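Local coordinates for protein putative monooxygenase (Fusobacterium nucleatum subsp. nucleatum, PDB 3MCS) that is probably a monooxygenase of the antibiotic biosynthesis monooxygenase family, though its substrate and reaction are not established, at residues Gly43-Thr48 / Tyr57-Tyr62; Ile107-Asn112 / Val204-Asn209; Asn112-Tyr117 / Arg199-Val204; Thr147-Leu152 / Cys163-Tyr168. One frame throughout, in Å; residues are numbered along the deposited sequence.

Overall arrangement
All four contacts reach one curled antiparallel sheet. Contacts 1 and 4 are buried beta hairpins, one in each of the two antibiotic biosynthesis monooxygenase-like regions. They meet in the core, where Phe45 packs against Leu149, Tyr151 and Phe165. Contacts 2 and 3 are only partly buried and share strand 194-209. In contact 3 this strand pairs with strand 114-122. In contact 2 the loop 107-112 lies along it, and its other edge pairs with the strand of contact 1. The chemistry follows the place in the fold. Contacts 1, 3 and 4 combine backbone bonds with apolar side chains. Contact 2 relies largely on the amides of Gln109 and Asn209 and on a water.

Contact 1 (Gly43-Thr48 / Tyr57-Tyr62); sequences GLFAAT and YIVEIY
Phe45 and Val59 lie against each other on one face of an antiparallel hairpin. Phe45 CB and Val59 CB are 4.0 Å apart, and the two side chains slant past one another. With chi1 at -50°, Phe45 CG sits beside its own backbone N, and the ring leans back over Gly43, which has no side chain to obstruct it. The edge of the ring meets the backbone: Phe45 CD1 is 3.4 Å from Val59 O, in the ring plane. Farther round the same edge, Phe45 CE1 touches Ile61 CG2 at 4.2 Å. On the other face, Leu44 CD2 rests on the aliphatic part of Glu60, 3.9 Å from Glu60 CG. Glu60 OE2 hydrogen-bonds to Tyr30 OH of helix 20-37. Ala46 and Ile58 share this face. The backbone pairs Phe45-Val59 and Ala47-Tyr57 are each bonded in both directions. At Gly43-Ile61 the bond from Ile61 N to Gly43 O is sound (3.0 Å), but the return bond is weak. The face with Leu44, Ala46 and Ile58 is covered by helix 20-37. The Phe45 face looks into the core, where Phe165 meets the ring edge-to-face. Strand 7-15 flanks strand 55-62, and strand 194-209 flanks strand 41-49.

Contact 2 (Ile107-Asn112 / Val204-Asn209); sequences IEQNDN and VLKIEN
Gln109 OE1 is held by two donors from strand 194-209. Ile207 N reaches it at 2.9 Å with an N-H...O angle of 165°, from above the amide carbonyl plane. Lys206 NZ adds a weak bond at 3.4 Å. The stronger partner of Lys206 NZ is Glu208 OE2, a salt bridge at 2.8 Å. The other end of the same amide gives a bond from Gln109 NE2 to Leu205 O at 3.2 Å. Leu205 O lies in the plane of the Gln109 amide, but the NE2 donor stands well above the carbonyl plane of Leu205. The extended Gln109 side chain thus gives and takes one backbone bond each, without strand-like geometry. Leu205 and Lys206 form a classic beta bulge, both facing Ala46 of strand 41-49. The bulge lies just past the part of strand 194-209 that pairs with strand 114-122. At the other end of the loop, Ile107 N bonds to Asn209 OD1 at 2.9 Å, nearly straight and on a lone pair. Asn209 ND2 turns to Lys105 O. Between these two amides a water receives from Gln109 N and donates to Ile107 O and Ile207 O. Ile107 CD1 packs on Ile207 CG2 at 3.9 Å. Both isoleucines also touch Phe45.

Contact 3 (Asn112-Tyr117 / Arg199-Val204); sequences NTFAVY and RAELQV
Arg199 starts the contact with its aliphatic part: in the one conformer described here, of two modelled, Arg199 CG packs on Val116 CG1. Here strands 114-122 and 194-209 run antiparallel in the curled sheet, consistent with the alpha+beta barrel fold of antibiotic biosynthesis monooxygenases. The short segments make an angle of 145°. Ala200 is bonded in both directions to Tyr117, with Tyr117 N to Ala200 O at 2.9 Å. Glu201 follows on the opposite face, beside Phe114. Glu201 OE1 comes to the edge of the phenyl ring, 3.5 Å from Phe114 CZ. The carboxylate and ring planes are 66° apart. A trans chi1 (-171°) carries the Phe114 ring to this position, where it also meets Tyr174 of helix 171-178. Leu202 N bonds to Ala115 O at 2.8 Å. On the buried face, Leu202 CD1 lies on Tyr117 CB at 3.9 Å. The paired residues of these segments end at Leu202. Val204 then closes the contact by its side chain alone: Val204 CG2 touches Ala115 CB at 3.9 Å and Thr113 O at 3.8 Å.

Contact 4 (Thr147-Leu152 / Cys163-Tyr168); sequences TLLVYL and CLFEVY
Leu149 and Phe165 form the tight part of this hairpin contact. Leu149 CD2 is 3.6 Å from Phe165 CD2, and the two side chains cross at a slant. The same Leu149 methyl lies over the centre of the Tyr151 ring, 3.7 Å above its plane. Leu149 can reach both rings because its CG is trans to the backbone N (chi1 177°). Tyr151 CD2 also meets the edge of the Phe165 ring, and Leu149 CB touches Val167 CB at 4.0 Å. Tyr151 OH hydrogen-bonds to Asp104 OD2. The backbone here is regular, with Tyr151 N to Phe165 O at 2.8 Å and a return bond from Phe165 N. Next to it, Leu148 and Leu149 form a classic beta bulge opposite Val167. The bulge is well bonded: Val167 O accepts from Leu148 N (2.9 Å) and Leu149 N (3.1 Å), both coming from the same face of its carbonyl plane.

Against this buried group stand two partly exposed side chains, one toward each end. Leu148 is at the bulge. Toward the other end, Leu164 CD1 meets Leu152 CB at 3.9 Å, and a bound acetate, probably from the crystallisation liquor, lies near the Leu164 side chain.

Helix 127-143 covers Val150 and Leu152. Strand 91-104 flanks strand 147-155, and strand 114-122 flanks strand 161-168.

Contact 1 (Gly43-Thr48 / Tyr57-Tyr62)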
loop_
_atom_site.group_PDB
_atom_site.type_symbol
_atom_site.label_atom_id
_atom_site.label_comp_id
_atom_site.label_asym_id
_atom_site.label_seq_id
_atom_site.Cartn_x
_atom_site.Cartn_y
_atom_site.Cartn_z
ATOM N N GLY A 43 -10.229 -3.251 -1.300
ATOM C CA GLY A 43 -9.528 -3.390 -0.058
ATOM C C GLY A 43 -9.041 -2.066 0.515
ATOM O O GLY A 43 -8.787 -1.108 -0.215
ATOM N N LEU A 44 -8.959 -2.014 1.840
ATOM C CA LEU A 44 -8.426 -0.851 2.570
ATOM C C LEU A 44 -7.427 -1.363 3.598
ATOM O O LEU A 44 -7.672 -2.371 4.241
ATOM C CB LEU A 44 -9.522 0.023 3.210
ATOM C CG LEU A 44 -10.083 1.044 2.219
ATOM C CD1 LEU A 44 -11.054 0.388 1.315
ATOM C CD2 LEU A 44 -10.758 2.186 2.938
ATOM N N PHE A 45 -6.301 -0.674 3.722
ATOM C CA PHE A 45 -5.238 -1.113 4.600
ATOM C C PHE A 45 -4.690 0.046 5.408
ATOM O O PHE A 45 -4.024 0.892 4.869
ATOM C CB PHE A 45 -4.145 -1.709 3.729
ATOM C CG PHE A 45 -4.656 -2.721 2.736
ATOM C CD1 PHE A 45 -5.194 -2.317 1.534
ATOM C CD2 PHE A 45 -4.592 -4.076 3.009
ATOM C CE1 PHE A 45 -5.677 -3.240 0.611
ATOM C CE2 PHE A 45 -5.063 -5.009 2.090
ATOM C CZ PHE A 45 -5.610 -4.584 0.891
ATOM N N ALA A 46 -5.001 0.107 6.691
ATOM C CA ALA A 46 -4.489 1.166 7.559
ATOM C C ALA A 46 -3.304 0.650 8.358
ATOM O O ALA A 46 -3.400 -0.391 8.996
ATOM C CB ALA A 46 -5.575 1.646 8.497
ATOM N N ALA A 47 -2.196 1.378 8.307
ATOM C CA ALA A 47 -0.978 1.044 9.034
ATOM C C ALA A 47 -0.389 2.313 9.636
ATOM O O ALA A 47 -0.870 3.407 9.364
ATOM C CB ALA A 47 0.028 0.400 8.106
ATOM N N THR A 48 0.666 2.176 10.430
ATOM C CA THR A 48 1.288 3.311 11.088
ATOM C C THR A 48 2.804 3.168 11.092
ATOM O O THR A 48 3.317 2.066 11.244
ATOM C CB THR A 48 0.832 3.430 12.580
ATOM O OG1 THR A 48 -0.588 3.397 12.687
ATOM C CG2 THR A 48 1.310 4.695 13.189
ATOM N N TYR A 57 -0.631 5.743 7.410
ATOM C CA TYR A 57 -0.669 5.352 5.988
ATOM C C TYR A 57 -1.938 4.582 5.798
ATOM O O TYR A 57 -2.284 3.762 6.628
ATOM C CB TYR A 57 0.467 4.440 5.562
ATOM C CG TYR A 57 1.805 5.084 5.409
ATOM C CD1 TYR A 57 2.685 5.167 6.490
ATOM C CD2 TYR A 57 2.227 5.563 4.176
ATOM C CE1 TYR A 57 3.938 5.750 6.353
ATOM C CE2 TYR A 57 3.480 6.149 4.030
ATOM C CZ TYR A 57 4.327 6.239 5.122
ATOM O OH TYR A 57 5.563 6.808 4.986
ATOM N N ILE A 58 -2.636 4.861 4.712
ATOM C CA ILE A 58 -3.841 4.134 4.376
ATOM C C ILE A 58 -3.749 3.863 2.884
ATOM O O ILE A 58 -3.670 4.785 2.095
ATOM C CB ILE A 58 -5.135 4.919 4.710
ATOM C CG1 ILE A 58 -5.141 5.401 6.155
ATOM C CG2 ILE A 58 -6.344 4.062 4.494
ATOM C CD1 ILE A 58 -6.425 6.149 6.553
ATOM N N VAL A 59 -3.679 2.588 2.526
ATOM C CA VAL A 59 -3.663 2.145 1.147
ATOM C C VAL A 59 -5.110 1.810 0.811
ATOM O O VAL A 59 -5.720 1.024 1.501
ATOM C CB VAL A 59 -2.768 0.917 0.978
ATOM C CG1 VAL A 59 -2.766 0.422 -0.471
ATOM C CG2 VAL A 59 -1.367 1.253 1.444
ATOM N N GLU A 60 -5.654 2.439 -0.225
ATOM C CA GLU A 60 -7.039 2.266 -0.627
ATOM C C GLU A 60 -7.060 1.833 -2.091
ATOM O O GLU A 60 -6.406 2.454 -2.916
ATOM C CB GLU A 60 -7.824 3.573 -0.453
ATOM C CG GLU A 60 -7.937 4.115 0.992
ATOM C CD GLU A 60 -8.866 5.386 1.139
ATOM O OE1 GLU A 60 -9.486 5.888 0.187
ATOM O OE2 GLU A 60 -8.994 5.906 2.242
ATOM N N ILE A 61 -7.812 0.769 -2.405
ATOM C CA ILE A 61 -7.885 0.244 -3.776
ATOM C C ILE A 61 -9.306 -0.045 -4.189
ATOM O O ILE A 61 -10.064 -0.709 -3.473
ATOM C CB ILE A 61 -6.963 -0.989 -3.979
ATOM C CG1 ILE A 61 -6.903 -1.375 -5.467
ATOM C CG2 ILE A 61 -7.385 -2.133 -3.072
ATOM C CD1 ILE A 61 -5.816 -2.415 -5.777
ATOM N N TYR A 62 -9.663 0.479 -5.357
ATOM C CA TYR A 62 -11.022 0.380 -5.891
ATOM C C TYR A 62 -11.036 -0.194 -7.298
ATOM O O TYR A 62 -10.049 -0.172 -8.024
ATOM C CB TYR A 62 -11.689 1.753 -5.880
ATOM C CG TYR A 62 -11.671 2.399 -4.526
ATOM C CD1 TYR A 62 -10.583 3.128 -4.107
ATOM C CD2 TYR A 62 -12.735 2.265 -3.661
ATOM C CE1 TYR A 62 -10.560 3.719 -2.855
ATOM C CE2 TYR A 62 -12.727 2.861 -2.408
ATOM C CZ TYR A 62 -11.633 3.589 -2.013
ATOM O OH TYR A 62 -11.578 4.194 -0.782
#

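Contact 2 (Ile107-Asn112 / Val204-Asn209)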
loop_
_atom_site.group_PDB
_atom_site.type_symbol
_atom_site.label_atom_id
_atom_site.label_comp_id
_atom_site.label_asym_id
_atom_site.label_seq_id
_atom_site.Cartn_x
_atom_site.Cartn_y
_atom_site.Cartn_z
ATOM N N ILE A 107 -7.228 -11.259 3.657
ATOM C CA ILE A 107 -6.468 -11.126 4.908
ATOM C C ILE A 107 -7.321 -11.081 6.164
ATOM O O ILE A 107 -8.200 -10.238 6.276
ATOM C CB ILE A 107 -5.618 -9.832 4.919
ATOM C CG1 ILE A 107 -4.525 -9.891 3.838
ATOM C CG2 ILE A 107 -5.021 -9.635 6.302
ATOM C CD1 ILE A 107 -3.915 -8.545 3.510
ATOM N N GLU A 108 -7.049 -12.012 7.083
ATOM C CA GLU A 108 -7.649 -12.044 8.413
ATOM C C GLU A 108 -6.521 -11.603 9.327
ATOM O O GLU A 108 -5.694 -12.396 9.727
ATOM C CB GLU A 108 -8.160 -13.443 8.796
ATOM C CG GLU A 108 -9.358 -13.931 7.979
ATOM C CD GLU A 108 -10.608 -13.056 8.136
ATOM O OE1 GLU A 108 -10.817 -12.447 9.205
ATOM O OE2 GLU A 108 -11.408 -13.008 7.182
ATOM N N GLN A 109 -6.487 -10.322 9.657
ATOM C CA GLN A 109 -5.366 -9.784 10.428
ATOM C C GLN A 109 -5.287 -10.421 11.805
ATOM O O GLN A 109 -6.297 -10.767 12.387
ATOM C CB GLN A 109 -5.419 -8.238 10.525
ATOM C CG GLN A 109 -6.038 -7.663 11.769
ATOM C CD GLN A 109 -6.242 -6.157 11.680
ATOM O OE1 GLN A 109 -7.066 -5.681 10.887
ATOM N NE2 GLN A 109 -5.538 -5.405 12.533
ATOM N N ASN A 110 -4.066 -10.575 12.295
ATOM C CA ASN A 110 -3.791 -11.138 13.604
ATOM C C ASN A 110 -2.581 -10.387 14.130
ATOM O O ASN A 110 -2.126 -9.438 13.505
ATOM C CB ASN A 110 -3.537 -12.637 13.484
ATOM C CG ASN A 110 -2.396 -12.969 12.522
ATOM O OD1 ASN A 110 -1.305 -12.455 12.645
ATOM N ND2 ASN A 110 -2.658 -13.842 11.570
ATOM N N ASP A 111 -2.035 -10.817 15.255
ATOM C CA ASP A 111 -0.884 -10.141 15.842
ATOM C C ASP A 111 0.390 -10.258 14.991
ATOM O O ASP A 111 1.263 -9.409 15.073
ATOM C CB ASP A 111 -0.621 -10.682 17.250
ATOM C CG ASP A 111 -1.769 -10.382 18.250
ATOM O OD1 ASP A 111 -2.268 -9.233 18.306
ATOM O OD2 ASP A 111 -2.141 -11.298 19.019
ATOM N N ASN A 112 0.481 -11.288 14.161
ATOM C CA ASN A 112 1.648 -11.500 13.305
ATOM C C ASN A 112 1.646 -10.849 11.914
ATOM O O ASN A 112 2.674 -10.890 11.233
ATOM C CB ASN A 112 1.883 -13.010 13.125
ATOM C CG ASN A 112 2.571 -13.651 14.330
ATOM O OD1 ASN A 112 2.568 -13.105 15.432
ATOM N ND2 ASN A 112 3.174 -14.814 14.112
ATOM N N VAL A 204 0.666 -2.613 11.567
ATOM C CA VAL A 204 -0.712 -2.781 11.100
ATOM C C VAL A 204 -1.776 -2.232 12.075
ATOM O O VAL A 204 -1.699 -2.451 13.258
ATOM C CB VAL A 204 -0.977 -4.277 10.793
ATOM C CG1 VAL A 204 -2.426 -4.539 10.616
ATOM C CG2 VAL A 204 -0.219 -4.691 9.552
ATOM N N LEU A 205 -2.778 -1.530 11.556
ATOM C CA LEU A 205 -3.854 -0.951 12.378
ATOM C C LEU A 205 -5.189 -1.660 12.108
ATOM O O LEU A 205 -5.780 -2.216 13.008
ATOM C CB LEU A 205 -3.975 0.544 12.112
ATOM C CG LEU A 205 -4.681 1.315 13.223
ATOM C CD1 LEU A 205 -4.502 2.795 12.955
ATOM C CD2 LEU A 205 -6.160 0.938 13.380
ATOM N N LYS A 206 -5.664 -1.616 10.868
ATOM C CA LYS A 206 -6.854 -2.358 10.482
ATOM C C LYS A 206 -6.792 -2.651 8.991
ATOM O O LYS A 206 -6.521 -1.750 8.205
ATOM C CB LYS A 206 -8.143 -1.603 10.830
ATOM C CG LYS A 206 -9.420 -2.473 10.798
ATOM C CD LYS A 206 -9.436 -3.502 11.947
ATOM C CE LYS A 206 -10.598 -4.538 11.849
ATOM N NZ LYS A 206 -10.502 -5.512 10.684
ATOM N N ILE A 207 -7.010 -3.915 8.621
ATOM C CA ILE A 207 -7.039 -4.359 7.231
ATOM C C ILE A 207 -8.310 -5.151 6.930
ATOM O O ILE A 207 -8.668 -6.074 7.664
ATOM C CB ILE A 207 -5.864 -5.301 6.896
ATOM C CG1 ILE A 207 -4.533 -4.588 7.020
ATOM C CG2 ILE A 207 -6.020 -5.861 5.482
ATOM C CD1 ILE A 207 -3.394 -5.486 6.786
ATOM N N GLU A 208 -8.965 -4.792 5.834
ATOM C CA GLU A 208 -10.134 -5.517 5.298
ATOM C C GLU A 208 -10.028 -5.514 3.769
ATOM O O GLU A 208 -9.734 -4.484 3.154
ATOM C CB GLU A 208 -11.466 -4.888 5.726
ATOM C CG GLU A 208 -11.818 -5.071 7.189
ATOM C CD GLU A 208 -12.111 -6.511 7.560
ATOM O OE1 GLU A 208 -12.430 -7.317 6.652
ATOM O OE2 GLU A 208 -12.016 -6.831 8.770
ATOM N N ASN A 209 -10.221 -6.675 3.161
ATOM C CA ASN A 209 -10.193 -6.763 1.705
ATOM C C ASN A 209 -11.043 -7.930 1.200
ATOM O O ASN A 209 -11.360 -8.872 1.958
ATOM C CB ASN A 209 -8.753 -6.851 1.167
ATOM C CG ASN A 209 -8.074 -8.193 1.466
ATOM O OD1 ASN A 209 -8.380 -8.874 2.459
ATOM N ND2 ASN A 209 -7.120 -8.561 0.613
HETATM O O HOH W 1 -8.826 -8.802 8.556
#

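Contact 3 (Asn112-Tyr117 / Arg199-Val204)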
loop_
_atom_site.group_PDB
_atom_site.type_symbol
_atom_site.label_atom_id
_atom_site.label_comp_id
_atom_site.label_asym_id
_atom_site.label_seq_id
_atom_site.Cartn_x
_atom_site.Cartn_y
_atom_site.Cartn_z
ATOM N N ASN A 112 0.481 -11.288 14.161
ATOM C CA ASN A 112 1.648 -11.500 13.305
ATOM C C ASN A 112 1.646 -10.849 11.914
ATOM O O ASN A 112 2.674 -10.890 11.233
ATOM C CB ASN A 112 1.883 -13.010 13.125
ATOM C CG ASN A 112 2.571 -13.651 14.330
ATOM O OD1 ASN A 112 2.568 -13.105 15.432
ATOM N ND2 ASN A 112 3.174 -14.814 14.112
ATOM N N THR A 113 0.523 -10.270 11.481
ATOM C CA THR A 113 0.448 -9.648 10.155
ATOM C C THR A 113 1.531 -8.546 10.047
ATOM O O THR A 113 1.661 -7.710 10.929
ATOM C CB THR A 113 -0.955 -9.072 9.861
ATOM O OG1 THR A 113 -1.964 -10.016 10.216
ATOM C CG2 THR A 113 -1.117 -8.737 8.400
ATOM N N PHE A 114 2.307 -8.566 8.966
ATOM C CA PHE A 114 3.430 -7.659 8.777
ATOM C C PHE A 114 3.352 -6.947 7.425
ATOM O O PHE A 114 3.387 -7.594 6.384
ATOM C CB PHE A 114 4.704 -8.474 8.872
ATOM C CG PHE A 114 5.964 -7.664 8.911
ATOM C CD1 PHE A 114 6.455 -7.182 10.118
ATOM C CD2 PHE A 114 6.690 -7.428 7.749
ATOM C CE1 PHE A 114 7.639 -6.459 10.157
ATOM C CE2 PHE A 114 7.857 -6.705 7.777
ATOM C CZ PHE A 114 8.338 -6.222 8.982
ATOM N N ALA A 115 3.277 -5.617 7.464
ATOM C CA ALA A 115 3.146 -4.793 6.287
ATOM C C ALA A 115 4.381 -3.909 6.064
ATOM O O ALA A 115 4.975 -3.418 7.018
ATOM C CB ALA A 115 1.912 -3.936 6.432
ATOM N N VAL A 116 4.750 -3.715 4.794
ATOM C CA VAL A 116 5.896 -2.892 4.403
ATOM C C VAL A 116 5.518 -2.029 3.223
ATOM O O VAL A 116 4.741 -2.472 2.377
ATOM C CB VAL A 116 7.068 -3.738 3.959
ATOM C CG1 VAL A 116 8.271 -2.869 3.752
ATOM C CG2 VAL A 116 7.374 -4.794 5.001
ATOM N N TYR A 117 6.023 -0.794 3.190
ATOM C CA TYR A 117 5.771 0.117 2.069
ATOM C C TYR A 117 7.075 0.736 1.608
ATOM O O TYR A 117 7.762 1.424 2.364
ATOM C CB TYR A 117 4.767 1.201 2.440
ATOM C CG TYR A 117 4.426 2.147 1.314
ATOM C CD1 TYR A 117 3.785 1.711 0.180
ATOM C CD2 TYR A 117 4.696 3.511 1.428
ATOM C CE1 TYR A 117 3.453 2.620 -0.866
ATOM C CE2 TYR A 117 4.375 4.423 0.411
ATOM C CZ TYR A 117 3.752 3.982 -0.734
ATOM O OH TYR A 117 3.450 4.923 -1.716
ATOM N N ARG A 199 12.220 2.498 2.552
ATOM C CA ARG A 199 11.461 1.315 2.959
ATOM C C ARG A 199 10.909 1.587 4.332
ATOM O O ARG A 199 11.629 2.052 5.199
ATOM C CB ARG A 199 12.352 0.084 3.035
ATOM C CG ARG A 199 11.682 -1.169 3.619
ATOM C CD ARG A 199 12.709 -2.278 3.825
ATOM N NE ARG A 199 13.643 -1.990 4.917
ATOM C CZ ARG A 199 13.737 -2.694 6.043
ATOM N NH1 ARG A 199 13.003 -3.778 6.234
ATOM N NH2 ARG A 199 14.605 -2.334 6.961
ATOM N N ALA A 200 9.642 1.305 4.533
ATOM C CA ALA A 200 9.038 1.541 5.811
ATOM C C ALA A 200 8.307 0.308 6.284
ATOM O O ALA A 200 7.277 -0.065 5.736
ATOM C CB ALA A 200 8.080 2.701 5.723
ATOM N N GLU A 201 8.868 -0.336 7.295
ATOM C CA GLU A 201 8.210 -1.438 7.927
ATOM C C GLU A 201 7.080 -0.764 8.697
ATOM O O GLU A 201 7.300 0.222 9.377
ATOM C CB GLU A 201 9.155 -2.197 8.844
ATOM C CG GLU A 201 10.372 -2.780 8.149
ATOM C CD GLU A 201 11.206 -3.666 9.061
ATOM O OE1 GLU A 201 10.755 -3.984 10.179
ATOM O OE2 GLU A 201 12.310 -4.054 8.632
ATOM N N LEU A 202 5.868 -1.278 8.577
ATOM C CA LEU A 202 4.705 -0.629 9.175
ATOM C C LEU A 202 3.929 -1.482 10.182
ATOM O O LEU A 202 3.786 -2.685 10.027
ATOM C CB LEU A 202 3.747 -0.183 8.064
ATOM C CG LEU A 202 4.206 0.891 7.069
ATOM C CD1 LEU A 202 3.155 1.055 5.958
ATOM C CD2 LEU A 202 4.459 2.219 7.736
ATOM N N GLN A 203 3.418 -0.797 11.189
ATOM C CA GLN A 203 2.638 -1.351 12.264
ATOM C C GLN A 203 1.179 -1.415 11.787
ATOM O O GLN A 203 0.532 -0.402 11.588
ATOM C CB GLN A 203 2.832 -0.413 13.473
ATOM C CG GLN A 203 2.177 -0.750 14.810
ATOM C CD GLN A 203 2.479 0.331 15.876
ATOM O OE1 GLN A 203 1.592 1.064 16.297
ATOM N NE2 GLN A 203 3.736 0.448 16.271
ATOM N N VAL A 204 0.666 -2.613 11.567
ATOM C CA VAL A 204 -0.712 -2.781 11.100
ATOM C C VAL A 204 -1.776 -2.232 12.075
ATOM O O VAL A 204 -1.699 -2.451 13.258
ATOM C CB VAL A 204 -0.977 -4.277 10.793
ATOM C CG1 VAL A 204 -2.426 -4.539 10.616
ATOM C CG2 VAL A 204 -0.219 -4.691 9.552
#

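Contact 4 (Thr147-Leu152 / Cys163-Tyr168)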
loop_
_atom_site.group_PDB
_atom_site.type_symbol
_atom_site.label_atom_id
_atom_site.label_comp_id
_atom_site.label_asym_id
_atom_site.label_seq_id
_atom_site.Cartn_x
_atom_site.Cartn_y
_atom_site.Cartn_z
ATOM N N THR A 147 3.442 -14.855 1.663
ATOM C CA THR A 147 3.099 -13.575 1.071
ATOM C C THR A 147 1.586 -13.497 0.954
ATOM O O THR A 147 0.978 -14.384 0.379
ATOM C CB THR A 147 3.714 -13.404 -0.318
ATOM O OG1 THR A 147 5.118 -13.639 -0.249
ATOM C CG2 THR A 147 3.477 -11.996 -0.848
ATOM N N LEU A 148 0.970 -12.459 1.514
ATOM C CA LEU A 148 -0.487 -12.309 1.417
ATOM C C LEU A 148 -0.896 -11.276 0.351
ATOM O O LEU A 148 -1.977 -11.380 -0.229
ATOM C CB LEU A 148 -1.093 -11.957 2.779
ATOM C CG LEU A 148 -0.874 -12.948 3.931
ATOM C CD1 LEU A 148 -1.483 -12.437 5.249
ATOM C CD2 LEU A 148 -1.454 -14.284 3.576
ATOM N N LEU A 149 -0.017 -10.325 0.039
ATOM C CA LEU A 149 -0.377 -9.235 -0.887
ATOM C C LEU A 149 0.831 -8.502 -1.455
ATOM O O LEU A 149 1.799 -8.298 -0.754
ATOM C CB LEU A 149 -1.284 -8.230 -0.129
ATOM C CG LEU A 149 -1.798 -6.939 -0.736
ATOM C CD1 LEU A 149 -2.948 -6.384 0.094
ATOM C CD2 LEU A 149 -0.713 -5.901 -0.863
ATOM N N VAL A 150 0.765 -8.138 -2.729
ATOM C CA VAL A 150 1.779 -7.314 -3.350
ATOM C C VAL A 150 1.078 -6.353 -4.311
ATOM O O VAL A 150 0.422 -6.801 -5.250
ATOM C CB VAL A 150 2.885 -8.126 -4.110
ATOM C CG1 VAL A 150 3.656 -8.994 -3.155
ATOM C CG2 VAL A 150 2.299 -8.976 -5.248
ATOM N N TYR A 151 1.144 -5.049 -4.039
ATOM C CA TYR A 151 0.638 -4.063 -4.981
ATOM C C TYR A 151 1.841 -3.266 -5.486
ATOM O O TYR A 151 2.541 -2.641 -4.690
ATOM C CB TYR A 151 -0.396 -3.101 -4.386
ATOM C CG TYR A 151 -1.682 -3.697 -3.833
ATOM C CD1 TYR A 151 -2.165 -4.956 -4.238
ATOM C CD2 TYR A 151 -2.481 -2.942 -2.983
ATOM C CE1 TYR A 151 -3.358 -5.471 -3.735
ATOM C CE2 TYR A 151 -3.669 -3.444 -2.480
ATOM C CZ TYR A 151 -4.119 -4.702 -2.864
ATOM O OH TYR A 151 -5.317 -5.183 -2.362
ATOM N N LEU A 152 2.069 -3.295 -6.793
ATOM C CA LEU A 152 3.200 -2.612 -7.412
ATOM C C LEU A 152 2.709 -1.667 -8.485
ATOM O O LEU A 152 1.960 -2.071 -9.385
ATOM C CB LEU A 152 4.148 -3.622 -8.067
ATOM C CG LEU A 152 5.340 -3.061 -8.855
ATOM C CD1 LEU A 152 6.352 -2.362 -7.940
ATOM C CD2 LEU A 152 6.011 -4.160 -9.612
ATOM N N CYS A 163 6.103 2.358 -6.432
ATOM C CA CYS A 163 5.547 2.189 -5.088
ATOM C C CYS A 163 5.136 0.769 -4.873
ATOM O O CYS A 163 4.312 0.252 -5.636
ATOM C CB CYS A 163 4.302 3.050 -4.908
ATOM S SG CYS A 163 4.604 4.832 -5.067
ATOM N N LEU A 164 5.668 0.152 -3.811
ATOM C CA LEU A 164 5.385 -1.254 -3.500
ATOM C C LEU A 164 4.818 -1.448 -2.097
ATOM O O LEU A 164 5.488 -1.174 -1.105
ATOM C CB LEU A 164 6.655 -2.087 -3.637
ATOM C CG LEU A 164 6.443 -3.578 -3.413
ATOM C CD1 LEU A 164 5.482 -4.097 -4.480
ATOM C CD2 LEU A 164 7.767 -4.382 -3.425
ATOM N N PHE A 165 3.579 -1.914 -2.028
ATOM C CA PHE A 165 2.932 -2.245 -0.765
ATOM C C PHE A 165 2.825 -3.739 -0.706
ATOM O O PHE A 165 2.376 -4.355 -1.658
ATOM C CB PHE A 165 1.542 -1.654 -0.672
ATOM C CG PHE A 165 0.850 -1.933 0.643
ATOM C CD1 PHE A 165 1.366 -1.422 1.834
ATOM C CD2 PHE A 165 -0.331 -2.667 0.691
ATOM C CE1 PHE A 165 0.734 -1.651 3.046
ATOM C CE2 PHE A 165 -0.983 -2.896 1.908
ATOM C CZ PHE A 165 -0.441 -2.398 3.091
ATOM N N GLU A 166 3.231 -4.325 0.408
ATOM C CA GLU A 166 3.210 -5.773 0.544
ATOM C C GLU A 166 2.891 -6.207 1.964
ATOM O O GLU A 166 3.369 -5.622 2.913
ATOM C CB GLU A 166 4.541 -6.369 0.049
ATOM C CG GLU A 166 5.786 -5.667 0.560
ATOM C CD GLU A 166 7.080 -6.178 -0.080
ATOM O OE1 GLU A 166 7.058 -7.200 -0.819
ATOM O OE2 GLU A 166 8.134 -5.537 0.169
ATOM N N VAL A 167 2.049 -7.231 2.085
ATOM C CA VAL A 167 1.646 -7.766 3.370
ATOM C C VAL A 167 2.068 -9.234 3.445
ATOM O O VAL A 167 1.941 -9.940 2.467
ATOM C CB VAL A 167 0.143 -7.610 3.561
ATOM C CG1 VAL A 167 -0.283 -8.173 4.885
ATOM C CG2 VAL A 167 -0.251 -6.115 3.447
ATOM N N TYR A 168 2.596 -9.657 4.603
ATOM C CA TYR A 168 3.076 -11.017 4.865
ATOM C C TYR A 168 2.359 -11.628 6.072
ATOM O O TYR A 168 1.852 -10.902 6.938
ATOM C CB TYR A 168 4.589 -11.009 5.092
ATOM C CG TYR A 168 5.386 -10.567 3.882
ATOM C CD1 TYR A 168 5.571 -9.226 3.604
ATOM C CD2 TYR A 168 5.948 -11.494 3.008
ATOM C CE1 TYR A 168 6.261 -8.804 2.490
ATOM C CE2 TYR A 168 6.664 -11.079 1.879
ATOM C CZ TYR A 168 6.809 -9.724 1.626
ATOM O OH TYR A 168 7.527 -9.289 0.518
#